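Local coordinates for protein multisubunit Na+/H+ antiporter, A subunit (Anoxybacillus flavithermus, PDB 6Z16) that probably takes part in exchanging sodium ions for protons across the cell membrane, as one subunit of a multisubunit antiporter complex, at residues A669-T674 and Q725-V730; V653-G658 and A687-L692; H635-I640 and A751-A756. One frame throughout, in Å; residues are numbered along the deposited sequence.

Contact 1: residues A669-T674 and Q725-V730; sequences AKSRLT and QKQESV. With PTY (phosphatidylethanolamine), chain U.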
loop_
_atom_site.group_PDB
_atom_site.type_symbol
_atom_site.label_atom_id
_atom_site.label_comp_id
_atom_site.label_asym_id
_atom_site.label_seq_id
_atom_site.Cartn_x
_atom_site.Cartn_y
_atom_site.Cartn_z
ATOM N N ALA A 669 25.002 54.772 -0.481
ATOM C CA ALA A 669 26.028 53.783 -0.777
ATOM C C ALA A 669 26.992 54.303 -1.831
ATOM O O ALA A 669 26.582 54.887 -2.836
ATOM C CB ALA A 669 25.397 52.484 -1.260
ATOM N N LYS A 670 28.284 54.097 -1.591
ATOM C CA LYS A 670 29.285 54.506 -2.567
ATOM C C LYS A 670 29.312 53.554 -3.753
ATOM O O LYS A 670 29.313 53.991 -4.907
ATOM C CB LYS A 670 30.661 54.600 -1.907
ATOM C CG LYS A 670 30.776 55.748 -0.924
ATOM C CD LYS A 670 32.168 55.858 -0.328
ATOM C CE LYS A 670 32.247 57.031 0.644
ATOM N NZ LYS A 670 33.599 57.190 1.250
ATOM N N SER A 671 29.321 52.254 -3.492
ATOM C CA SER A 671 29.325 51.282 -4.570
ATOM C C SER A 671 27.898 50.869 -4.924
ATOM O O SER A 671 26.938 51.162 -4.212
ATOM C CB SER A 671 30.159 50.059 -4.196
ATOM O OG SER A 671 30.170 49.115 -5.251
ATOM N N ARG A 672 27.772 50.174 -6.051
ATOM C CA ARG A 672 26.464 49.778 -6.555
ATOM C C ARG A 672 26.016 48.413 -6.053
ATOM O O ARG A 672 24.805 48.180 -5.948
ATOM C CB ARG A 672 26.477 49.813 -8.083
ATOM C CG ARG A 672 26.439 51.226 -8.628
ATOM C CD ARG A 672 26.395 51.277 -10.133
ATOM N NE ARG A 672 27.673 50.891 -10.718
ATOM C CZ ARG A 672 28.652 51.744 -10.989
ATOM N NH1 ARG A 672 28.496 53.031 -10.733
ATOM N NH2 ARG A 672 29.786 51.312 -11.521
ATOM N N LEU A 673 26.958 47.515 -5.732
ATOM C CA LEU A 673 26.609 46.250 -5.085
ATOM C C LEU A 673 25.949 46.468 -3.737
ATOM O O LEU A 673 25.073 45.692 -3.347
ATOM C CB LEU A 673 27.846 45.381 -4.890
ATOM C CG LEU A 673 28.501 44.678 -6.067
ATOM C CD1 LEU A 673 29.802 44.057 -5.621
ATOM C CD2 LEU A 673 27.577 43.617 -6.597
ATOM N N THR A 674 26.368 47.505 -3.013
ATOM C CA THR A 674 25.761 47.821 -1.728
ATOM C C THR A 674 24.310 48.250 -1.903
ATOM O O THR A 674 23.437 47.844 -1.127
ATOM C CB THR A 674 26.574 48.912 -1.039
ATOM O OG1 THR A 674 27.950 48.516 -0.995
ATOM C CG2 THR A 674 26.079 49.136 0.378
ATOM N N GLN A 725 34.150 53.519 -15.588
ATOM C CA GLN A 725 33.294 52.988 -14.529
ATOM C C GLN A 725 33.586 53.683 -13.202
ATOM O O GLN A 725 32.720 54.364 -12.642
ATOM C CB GLN A 725 33.502 51.470 -14.452
ATOM C CG GLN A 725 32.578 50.677 -13.544
ATOM C CD GLN A 725 33.079 50.599 -12.123
ATOM O OE1 GLN A 725 32.347 50.890 -11.179
ATOM N NE2 GLN A 725 34.337 50.208 -11.961
ATOM N N LYS A 726 34.789 53.456 -12.659
ATOM C CA LYS A 726 35.460 54.226 -11.606
ATOM C C LYS A 726 34.842 54.094 -10.209
ATOM O O LYS A 726 35.495 54.454 -9.222
ATOM C CB LYS A 726 35.531 55.707 -12.001
ATOM C CG LYS A 726 36.381 55.979 -13.232
ATOM C CD LYS A 726 36.271 57.431 -13.679
ATOM C CE LYS A 726 37.014 58.364 -12.746
ATOM N NZ LYS A 726 38.484 58.166 -12.829
ATOM N N GLN A 727 33.645 53.510 -10.122
ATOM C CA GLN A 727 32.890 53.230 -8.891
ATOM C C GLN A 727 32.786 54.457 -7.974
ATOM O O GLN A 727 33.365 54.519 -6.888
ATOM C CB GLN A 727 33.484 52.031 -8.153
ATOM C CG GLN A 727 32.513 51.407 -7.170
ATOM C CD GLN A 727 31.267 50.907 -7.871
ATOM O OE1 GLN A 727 30.204 51.523 -7.796
ATOM N NE2 GLN A 727 31.398 49.794 -8.580
ATOM N N GLU A 728 32.052 55.456 -8.448
ATOM C CA GLU A 728 31.938 56.724 -7.747
ATOM C C GLU A 728 30.595 56.808 -7.021
ATOM O O GLU A 728 29.611 56.170 -7.406
ATOM C CB GLU A 728 32.125 57.883 -8.739
ATOM C CG GLU A 728 32.476 59.238 -8.129
ATOM C CD GLU A 728 31.272 60.124 -7.899
ATOM O OE1 GLU A 728 30.330 60.069 -8.718
ATOM O OE2 GLU A 728 31.265 60.871 -6.899
ATOM N N SER A 729 30.575 57.597 -5.946
ATOM C CA SER A 729 29.413 57.745 -5.081
ATOM C C SER A 729 28.282 58.493 -5.788
ATOM O O SER A 729 28.415 58.969 -6.918
ATOM C CB SER A 729 29.800 58.484 -3.800
ATOM O OG SER A 729 28.669 58.721 -2.983
ATOM N N VAL A 730 27.144 58.590 -5.105
ATOM C CA VAL A 730 26.018 59.341 -5.646
ATOM C C VAL A 730 26.296 60.829 -5.472
ATOM O O VAL A 730 26.474 61.315 -4.349
ATOM C CB VAL A 730 24.704 58.932 -4.973
ATOM C CG1 VAL A 730 23.569 59.799 -5.473
ATOM C CG2 VAL A 730 24.406 57.473 -5.253
HETATM C C1 PTY U . 28.326 50.224 4.588
HETATM C C2 PTY U . 32.463 47.679 1.277
HETATM C C3 PTY U . 32.598 49.163 0.879
HETATM O O4 PTY U . 26.929 50.056 4.922
HETATM C C5 PTY U . 29.807 51.035 2.692
HETATM C C6 PTY U . 28.408 50.719 3.163
HETATM O O7 PTY U . 27.443 51.797 2.887
HETATM C C8 PTY U . 27.497 53.008 3.495
HETATM O O10 PTY U . 28.361 53.368 4.253
HETATM C C11 PTY U . 26.334 53.857 3.081
HETATM C C12 PTY U . 25.704 54.634 4.227
HETATM C C13 PTY U . 25.217 53.745 5.360
HETATM C C14 PTY U . 24.098 54.372 6.172
HETATM C C15 PTY U . 23.759 53.624 7.442
HETATM C C16 PTY U . 22.405 53.989 8.023
HETATM C C17 PTY U . 22.227 53.541 9.456
HETATM C C18 PTY U . 20.787 53.352 9.878
HETATM C C19 PTY U . 19.934 54.607 9.860
HETATM C C20 PTY U . 18.500 54.329 10.280
HETATM C C21 PTY U . 17.615 55.553 10.404
HETATM C C22 PTY U . 16.177 55.217 10.773
HETATM C C23 PTY U . 15.243 56.414 10.760
HETATM C C24 PTY U . 15.361 57.310 11.981
HETATM C C25 PTY U . 14.805 56.687 13.251
HETATM C C26 PTY U . 13.320 56.362 13.178
HETATM C C30 PTY U . 26.592 50.211 6.202
HETATM C C31 PTY U . 25.111 50.078 6.399
HETATM O O30 PTY U . 27.381 50.438 7.078
HETATM C C32 PTY U . 24.721 48.832 7.177
HETATM C C33 PTY U . 23.237 48.774 7.474
HETATM C C34 PTY U . 22.764 49.894 8.378
HETATM C C35 PTY U . 22.546 49.473 9.818
HETATM C C36 PTY U . 21.382 48.518 9.991
HETATM C C37 PTY U . 21.013 48.266 11.439
HETATM C C38 PTY U . 19.602 47.746 11.630
HETATM C C39 PTY U . 19.166 47.728 13.083
HETATM C C40 PTY U . 17.706 47.376 13.287
HETATM C C41 PTY U . 17.339 45.977 12.830
HETATM C C42 PTY U . 15.853 45.692 12.927
HETATM C C43 PTY U . 15.434 44.367 12.342
HETATM C C44 PTY U . 14.026 44.400 11.817
HETATM P P1 PTY U . 30.897 51.131 0.243
HETATM O O11 PTY U . 31.268 49.610 0.520
HETATM O O12 PTY U . 32.120 51.960 0.622
HETATM O O13 PTY U . 30.417 51.325 -1.136
HETATM O O14 PTY U . 29.750 51.473 1.318
HETATM N N1 PTY U . 33.602 46.937 0.728
#
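Gln-727 and Arg-672 form the centre of this contact, with the amide oxygen of the glutamine lying over one face of the guanidinium group. Gln-727 OE1 sits 3.5 Å above the guanidinium plane, over its centre, with the amide and guanidinium planes 44° apart. The same oxygen accepts a weak hydrogen bond from the backbone, Arg-672 N to Gln-727 OE1 at 3.3 Å, so that a single amide oxygen faces both the main chain and the side chain of the arginine. Gln-727 gets there because its chain leaves the backbone with CG anti to N (chi1 -160°) and then bends at chi2, which also brings CD to 3.4 Å from Ser-671 OG. Gln-725 approaches the guanidinium at its edge, near the plane, with OE1 turned to NH2 at an angle poor for a hydrogen bond. An alanine in place of Gln-727 would remove this oxygen and is likely to leave the face of Arg-672 without its polar cover. Farther out, Ser-729 CB rests 4.1 Å from Lys-670 CG, and Phe-717 packs on both Arg-672 and Gln-727. On the lipid side, Ser-671 N donates a hydrogen bond to phosphate oxygen O13 of phosphatidylethanolamine (2.8 Å, 144°), while Lys-670 CB lies 3.4 Å from that oxygen. Residues 669-674 form part of a phosphatidylethanolamine headgroup site at the start of helix 672-692, and the loop before helix 734-755 packs against it.

Contact 2: residues V653-G658 and A687-L692; sequences VVLAIG and ALFFVL. With PTY (phosphatidylethanolamine), chain B.
The helical hydrogen bond from Leu-692 N to Leu-688 O, 2.9 Å long, holds two leucines one turn apart, and both meet Leu-655 of the facing helix. No polar bond crosses between the segments, and the contact is made by apolar side chains. Leu-655 carries it: CG stands anti to the backbone N (chi1 -172°), which sends the branched end into the other helix. Its CD2 methyl lies over the face of the Phe-689 ring, 3.6 Å from the ring centroid and only 8° off the normal, a CH-pi contact. Leu-655 CD1 lies 3.7 Å from Leu-688 CD2, and the CD2 methyl of Leu-655 also borders that leucine. Leu-655 CD2 also reaches Leu-692 CD2, more loosely at 4.3 Å, while Ala-656 CA lies in the ring plane at the edge of Phe-689. Lipid closes in beside this packing: acyl carbon C44 of phosphatidylethanolamine is 3.7 Å from Leu-655 CD1, and C41 is 3.4 Å from Gly-658 O. Leu-41 and Val-48 of another antiporter subunit pack on Leu-688 and Leu-692. With segment axes 10.8 Å apart and running at 167°, the pair is an antiparallel helical hairpin of the membrane domain.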
loop_
_atom_site.group_PDB
_atom_site.type_symbol
_atom_site.label_atom_id
_atom_site.label_comp_id
_atom_site.label_asym_id
_atom_site.label_seq_id
_atom_site.Cartn_x
_atom_site.Cartn_y
_atom_site.Cartn_z
ATOM N N VAL A 653 7.205 48.391 14.375
ATOM C CA VAL A 653 8.124 49.491 14.667
ATOM C C VAL A 653 9.561 49.075 14.380
ATOM O O VAL A 653 10.317 49.795 13.711
ATOM C CB VAL A 653 7.958 49.953 16.125
ATOM C CG1 VAL A 653 9.005 50.984 16.488
ATOM C CG2 VAL A 653 6.572 50.512 16.357
ATOM N N VAL A 654 9.947 47.889 14.859
ATOM C CA VAL A 654 11.318 47.423 14.674
ATOM C C VAL A 654 11.592 47.124 13.204
ATOM O O VAL A 654 12.663 47.458 12.673
ATOM C CB VAL A 654 11.578 46.201 15.574
ATOM C CG1 VAL A 654 12.980 45.657 15.363
ATOM C CG2 VAL A 654 11.376 46.574 17.028
ATOM N N LEU A 655 10.606 46.562 12.502
ATOM C CA LEU A 655 10.808 46.278 11.088
ATOM C C LEU A 655 10.816 47.555 10.248
ATOM O O LEU A 655 11.539 47.630 9.245
ATOM C CB LEU A 655 9.747 45.293 10.610
ATOM C CG LEU A 655 9.929 44.740 9.202
ATOM C CD1 LEU A 655 11.277 44.085 9.094
ATOM C CD2 LEU A 655 8.847 43.746 8.915
ATOM N N ALA A 656 10.074 48.585 10.668
ATOM C CA ALA A 656 10.121 49.864 9.973
ATOM C C ALA A 656 11.470 50.541 10.147
ATOM O O ALA A 656 11.993 51.131 9.196
ATOM C CB ALA A 656 9.007 50.770 10.473
ATOM N N ILE A 657 12.047 50.457 11.352
ATOM C CA ILE A 657 13.407 50.953 11.584
ATOM C C ILE A 657 14.410 50.202 10.709
ATOM O O ILE A 657 15.334 50.802 10.137
ATOM C CB ILE A 657 13.748 50.851 13.083
ATOM C CG1 ILE A 657 12.879 51.819 13.885
ATOM C CG2 ILE A 657 15.217 51.129 13.352
ATOM C CD1 ILE A 657 12.933 51.598 15.373
ATOM N N GLY A 658 14.197 48.896 10.533
ATOM C CA GLY A 658 15.069 48.120 9.661
ATOM C C GLY A 658 15.006 48.532 8.199
ATOM O O GLY A 658 16.043 48.671 7.537
ATOM N N ALA A 687 8.551 41.517 2.359
ATOM C CA ALA A 687 7.967 40.191 2.556
ATOM C C ALA A 687 7.704 39.900 4.031
ATOM O O ALA A 687 6.697 39.272 4.379
ATOM C CB ALA A 687 8.879 39.125 1.960
ATOM N N LEU A 688 8.588 40.360 4.916
ATOM C CA LEU A 688 8.350 40.154 6.344
ATOM C C LEU A 688 7.211 41.033 6.863
ATOM O O LEU A 688 6.495 40.629 7.788
ATOM C CB LEU A 688 9.640 40.388 7.128
ATOM C CG LEU A 688 9.631 40.061 8.621
ATOM C CD1 LEU A 688 9.263 38.608 8.847
ATOM C CD2 LEU A 688 10.989 40.354 9.219
ATOM N N PHE A 689 7.017 42.219 6.277
ATOM C CA PHE A 689 5.798 42.988 6.542
ATOM C C PHE A 689 4.554 42.241 6.087
ATOM O O PHE A 689 3.520 42.273 6.765
ATOM C CB PHE A 689 5.822 44.350 5.848
ATOM C CG PHE A 689 6.585 45.410 6.576
ATOM C CD1 PHE A 689 6.110 45.909 7.773
ATOM C CD2 PHE A 689 7.713 45.983 6.019
ATOM C CE1 PHE A 689 6.778 46.907 8.439
ATOM C CE2 PHE A 689 8.384 46.987 6.674
ATOM C CZ PHE A 689 7.913 47.452 7.885
ATOM N N PHE A 690 4.626 41.601 4.917
ATOM C CA PHE A 690 3.495 40.835 4.398
ATOM C C PHE A 690 3.151 39.664 5.309
ATOM O O PHE A 690 1.972 39.343 5.494
ATOM C CB PHE A 690 3.808 40.342 2.989
ATOM C CG PHE A 690 3.746 41.412 1.938
ATOM C CD1 PHE A 690 3.011 42.568 2.142
ATOM C CD2 PHE A 690 4.440 41.264 0.749
ATOM C CE1 PHE A 690 2.958 43.547 1.175
ATOM C CE2 PHE A 690 4.393 42.239 -0.218
ATOM C CZ PHE A 690 3.653 43.382 -0.006
ATOM N N VAL A 691 4.173 39.013 5.877
ATOM C CA VAL A 691 3.954 38.012 6.924
ATOM C C VAL A 691 3.281 38.651 8.129
ATOM O O VAL A 691 2.288 38.143 8.659
ATOM C CB VAL A 691 5.284 37.351 7.328
ATOM C CG1 VAL A 691 5.085 36.450 8.524
ATOM C CG2 VAL A 691 5.868 36.559 6.186
ATOM N N LEU A 692 3.791 39.802 8.549
ATOM C CA LEU A 692 3.358 40.417 9.792
ATOM C C LEU A 692 2.012 41.118 9.670
ATOM O O LEU A 692 1.323 41.281 10.683
ATOM C CB LEU A 692 4.449 41.379 10.253
ATOM C CG LEU A 692 4.417 42.030 11.622
ATOM C CD1 LEU A 692 4.378 40.966 12.688
ATOM C CD2 LEU A 692 5.681 42.842 11.740
HETATM C C1 PTY B . 28.201 43.759 0.010
HETATM C C2 PTY B . 34.022 43.318 -4.004
HETATM C C3 PTY B . 33.185 43.343 -2.705
HETATM O O4 PTY B . 27.754 45.014 0.570
HETATM C C5 PTY B . 29.513 45.284 -1.523
HETATM C C6 PTY B . 29.277 43.881 -1.037
HETATM O O7 PTY B . 28.776 43.101 -2.163
HETATM C C8 PTY B . 29.033 41.784 -2.182
HETATM O O10 PTY B . 29.760 41.233 -1.403
HETATM C C11 PTY B . 28.300 41.115 -3.306
HETATM C C12 PTY B . 28.208 39.603 -3.182
HETATM C C13 PTY B . 27.343 39.135 -2.028
HETATM C C14 PTY B . 25.892 39.558 -2.135
HETATM C C15 PTY B . 25.184 39.058 -3.381
HETATM C C16 PTY B . 23.714 39.435 -3.425
HETATM C C17 PTY B . 22.890 38.808 -2.323
HETATM C C18 PTY B . 21.578 39.515 -2.045
HETATM C C19 PTY B . 21.012 39.143 -0.694
HETATM C C20 PTY B . 19.825 39.964 -0.240
HETATM C C21 PTY B . 19.504 39.747 1.227
HETATM C C22 PTY B . 19.447 38.278 1.625
HETATM C C23 PTY B . 19.155 38.046 3.097
HETATM C C24 PTY B . 17.888 38.728 3.569
HETATM C C25 PTY B . 17.606 38.551 5.048
HETATM C C26 PTY B . 16.518 39.465 5.582
HETATM C C27 PTY B . 17.033 40.570 6.486
HETATM C C28 PTY B . 17.874 41.612 5.790
HETATM C C29 PTY B . 18.695 42.433 6.746
HETATM C C30 PTY B . 28.305 45.396 1.721
HETATM C C31 PTY B . 27.362 46.255 2.501
HETATM O O30 PTY B . 29.395 45.056 2.087
HETATM C C32 PTY B . 26.043 45.535 2.743
HETATM C C33 PTY B . 25.015 46.407 3.429
HETATM C C34 PTY B . 23.678 45.729 3.669
HETATM C C35 PTY B . 22.681 46.639 4.362
HETATM C C36 PTY B . 21.411 45.951 4.824
HETATM C C37 PTY B . 20.593 46.803 5.777
HETATM C C38 PTY B . 19.482 46.053 6.480
HETATM C C39 PTY B . 18.902 46.809 7.661
HETATM C C40 PTY B . 18.010 45.967 8.559
HETATM C C41 PTY B . 16.798 45.379 7.858
HETATM C C42 PTY B . 16.091 44.309 8.672
HETATM C C43 PTY B . 15.045 43.536 7.901
HETATM C C44 PTY B . 14.531 42.325 8.643
HETATM P P1 PTY B . 32.089 45.735 -2.226
HETATM O O11 PTY B . 32.115 44.300 -2.911
HETATM O O12 PTY B . 33.366 45.854 -1.401
HETATM O O13 PTY B . 31.890 46.806 -3.223
HETATM O O14 PTY B . 30.861 45.668 -1.180
HETATM N N1 PTY B . 35.002 42.231 -3.926
#

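Contact 3: residues H635-I640 and A751-A756; sequences HEQWHI and AFLAYA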
loop_
_atom_site.group_PDB
_atom_site.type_symbol
_atom_site.label_atom_id
_atom_site.label_comp_id
_atom_site.label_asym_id
_atom_site.label_seq_id
_atom_site.Cartn_x
_atom_site.Cartn_y
_atom_site.Cartn_z
ATOM N N HIS A 635 -7.754 74.417 -0.669
ATOM C CA HIS A 635 -8.869 74.051 0.188
ATOM C C HIS A 635 -8.519 74.329 1.646
ATOM O O HIS A 635 -7.531 74.998 1.958
ATOM C CB HIS A 635 -9.235 72.585 -0.003
ATOM C CG HIS A 635 -9.712 72.252 -1.378
ATOM N ND1 HIS A 635 -8.864 71.821 -2.374
ATOM C CD2 HIS A 635 -10.949 72.289 -1.926
ATOM C CE1 HIS A 635 -9.559 71.600 -3.473
ATOM N NE2 HIS A 635 -10.827 71.878 -3.229
ATOM N N GLU A 636 -9.334 73.809 2.563
ATOM C CA GLU A 636 -9.061 73.947 3.984
ATOM C C GLU A 636 -8.803 72.626 4.692
ATOM O O GLU A 636 -8.304 72.650 5.823
ATOM C CB GLU A 636 -10.215 74.679 4.676
ATOM C CG GLU A 636 -10.377 76.106 4.195
ATOM C CD GLU A 636 -9.188 76.981 4.549
ATOM O OE1 GLU A 636 -8.598 76.783 5.632
ATOM O OE2 GLU A 636 -8.832 77.861 3.736
ATOM N N GLN A 637 -9.142 71.495 4.056
ATOM C CA GLN A 637 -8.781 70.137 4.492
ATOM C C GLN A 637 -9.281 69.824 5.900
ATOM O O GLN A 637 -8.520 69.432 6.784
ATOM C CB GLN A 637 -7.275 69.907 4.387
ATOM C CG GLN A 637 -6.742 69.906 2.974
ATOM C CD GLN A 637 -7.270 68.752 2.151
ATOM O OE1 GLN A 637 -7.523 67.668 2.667
ATOM N NE2 GLN A 637 -7.398 68.968 0.853
ATOM N N TRP A 638 -10.583 69.998 6.100
ATOM C CA TRP A 638 -11.184 69.788 7.407
ATOM C C TRP A 638 -11.302 68.297 7.714
ATOM O O TRP A 638 -10.978 67.432 6.894
ATOM C CB TRP A 638 -12.566 70.431 7.474
ATOM C CG TRP A 638 -12.588 71.922 7.420
ATOM C CD1 TRP A 638 -12.865 72.697 6.332
ATOM C CD2 TRP A 638 -12.342 72.825 8.504
ATOM N NE1 TRP A 638 -12.808 74.025 6.673
ATOM C CE2 TRP A 638 -12.481 74.131 8.000
ATOM C CE3 TRP A 638 -12.012 72.654 9.852
ATOM C CZ2 TRP A 638 -12.304 75.262 8.794
ATOM C CZ3 TRP A 638 -11.837 73.778 10.639
ATOM C CH2 TRP A 638 -11.983 75.065 10.108
ATOM N N HIS A 639 -11.794 68.023 8.926
ATOM C CA HIS A 639 -12.212 66.700 9.394
ATOM C C HIS A 639 -11.069 65.683 9.338
ATOM O O HIS A 639 -11.074 64.733 8.555
ATOM C CB HIS A 639 -13.438 66.201 8.624
ATOM C CG HIS A 639 -14.065 64.978 9.219
ATOM N ND1 HIS A 639 -13.664 63.702 8.887
ATOM C CD2 HIS A 639 -15.049 64.836 10.138
ATOM C CE1 HIS A 639 -14.384 62.826 9.566
ATOM N NE2 HIS A 639 -15.230 63.489 10.334
ATOM N N ILE A 640 -10.059 65.927 10.164
ATOM C CA ILE A 640 -9.053 64.911 10.442
ATOM C C ILE A 640 -9.581 64.057 11.586
ATOM O O ILE A 640 -9.668 64.515 12.729
ATOM C CB ILE A 640 -7.698 65.532 10.784
ATOM C CG1 ILE A 640 -7.164 66.316 9.589
ATOM C CG2 ILE A 640 -6.717 64.461 11.198
ATOM C CD1 ILE A 640 -6.938 65.460 8.376
ATOM N N ALA A 751 -1.722 60.588 1.549
ATOM C CA ALA A 751 -2.133 59.323 2.155
ATOM C C ALA A 751 -2.747 59.531 3.534
ATOM O O ALA A 751 -3.742 58.882 3.879
ATOM C CB ALA A 751 -0.942 58.376 2.240
ATOM N N PHE A 752 -2.194 60.454 4.323
ATOM C CA PHE A 752 -2.793 60.729 5.625
ATOM C C PHE A 752 -4.144 61.419 5.499
ATOM O O PHE A 752 -5.071 61.106 6.253
ATOM C CB PHE A 752 -1.869 61.570 6.498
ATOM C CG PHE A 752 -2.509 61.990 7.786
ATOM C CD1 PHE A 752 -2.770 61.060 8.769
ATOM C CD2 PHE A 752 -2.876 63.307 8.003
ATOM C CE1 PHE A 752 -3.376 61.431 9.951
ATOM C CE2 PHE A 752 -3.482 63.684 9.179
ATOM C CZ PHE A 752 -3.730 62.744 10.154
ATOM N N LEU A 753 -4.275 62.368 4.567
ATOM C CA LEU A 753 -5.548 63.064 4.391
ATOM C C LEU A 753 -6.626 62.134 3.852
ATOM O O LEU A 753 -7.794 62.237 4.243
ATOM C CB LEU A 753 -5.364 64.263 3.463
ATOM C CG LEU A 753 -4.648 65.488 4.022
ATOM C CD1 LEU A 753 -4.292 66.427 2.899
ATOM C CD2 LEU A 753 -5.540 66.180 5.024
ATOM N N ALA A 754 -6.248 61.211 2.966
ATOM C CA ALA A 754 -7.217 60.299 2.376
ATOM C C ALA A 754 -7.643 59.231 3.364
ATOM O O ALA A 754 -8.823 58.875 3.424
ATOM C CB ALA A 754 -6.632 59.656 1.123
ATOM N N TYR A 755 -6.703 58.718 4.158
ATOM C CA TYR A 755 -7.031 57.609 5.041
ATOM C C TYR A 755 -7.862 58.051 6.239
ATOM O O TYR A 755 -8.608 57.244 6.799
ATOM C CB TYR A 755 -5.749 56.931 5.512
ATOM C CG TYR A 755 -5.991 55.660 6.276
ATOM C CD1 TYR A 755 -6.304 54.486 5.612
ATOM C CD2 TYR A 755 -5.925 55.638 7.662
ATOM C CE1 TYR A 755 -6.539 53.322 6.304
ATOM C CE2 TYR A 755 -6.154 54.483 8.361
ATOM C CZ TYR A 755 -6.450 53.323 7.677
ATOM O OH TYR A 755 -6.688 52.167 8.380
ATOM N N ALA A 756 -7.770 59.312 6.639
ATOM C CA ALA A 756 -8.353 59.768 7.893
ATOM C C ALA A 756 -9.434 60.817 7.681
ATOM O O ALA A 756 -9.495 61.814 8.396
ATOM C CB ALA A 756 -7.269 60.309 8.816
#
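Ile-640 meets Phe-752 and Leu-753 where the loop between helices 613-634 and 650-667 packs on the C-terminal end of helix 734-755, a predicted transmembrane helix, at the surface of an all-helical membrane domain. From CB the isoleucine forks. CG2 stands anti to the backbone N and runs to the ring of Phe-752, coming 3.6 Å from CZ obliquely, with the two side chains crossing at about a right angle. The other branch leaves CB with CG1 anti to the carbonyl carbon (chi1 -63°) and bends again at chi2, and its tip, CD1, comes 3.7 Å from Leu-753 CD2 and 4.0 Å from Phe-752 CE2. One side chain thus straddles two consecutive residues of the helix.

Gln-637 covers Leu-753 from another direction, crossing it at about a right angle. Its amide oxygen sits against both methyls, with Gln-637 OE1 3.4 Å from Leu-753 CD2 and 3.5 Å from Leu-753 CD1, a polar group laid on an apolar one. Ile-632, from helix 613-634, packs on both of these side chains. Just past the loop segment, Asp-641 is hydrogen-bonded to Ala-756 through the backbone, and Arg-644 makes a cation-pi contact with Tyr-755. Across the contact itself the helix end meets the loop without such a bond: Ala-756 O lies 3.3 Å from His-639 O, both of them acceptors, and 3.7 Å from Ile-640 CA.

All three contacts lie in the C-terminal part of the chain. The first segments come in the order 635-640, 653-658, 669-674, and their partners follow as 687-692, 725-730 and 751-756. Contacts 1 and 2 therefore interlock along the chain, and contact 3 encloses both. Helix 672-692 is shared: contact 1 is at its beginning and contact 2 near its end, with centres about 27 Å apart. Contact 3 is about 26 Å from contact 2 and about 41 Å from contact 1, between centres. Contact 2 pairs neighbouring helices, contact 1 brings the loop before the MbhE-range helix 734-755 onto helix 672-692, and contact 3 lays loop 635-640 on the end of helix 734-755.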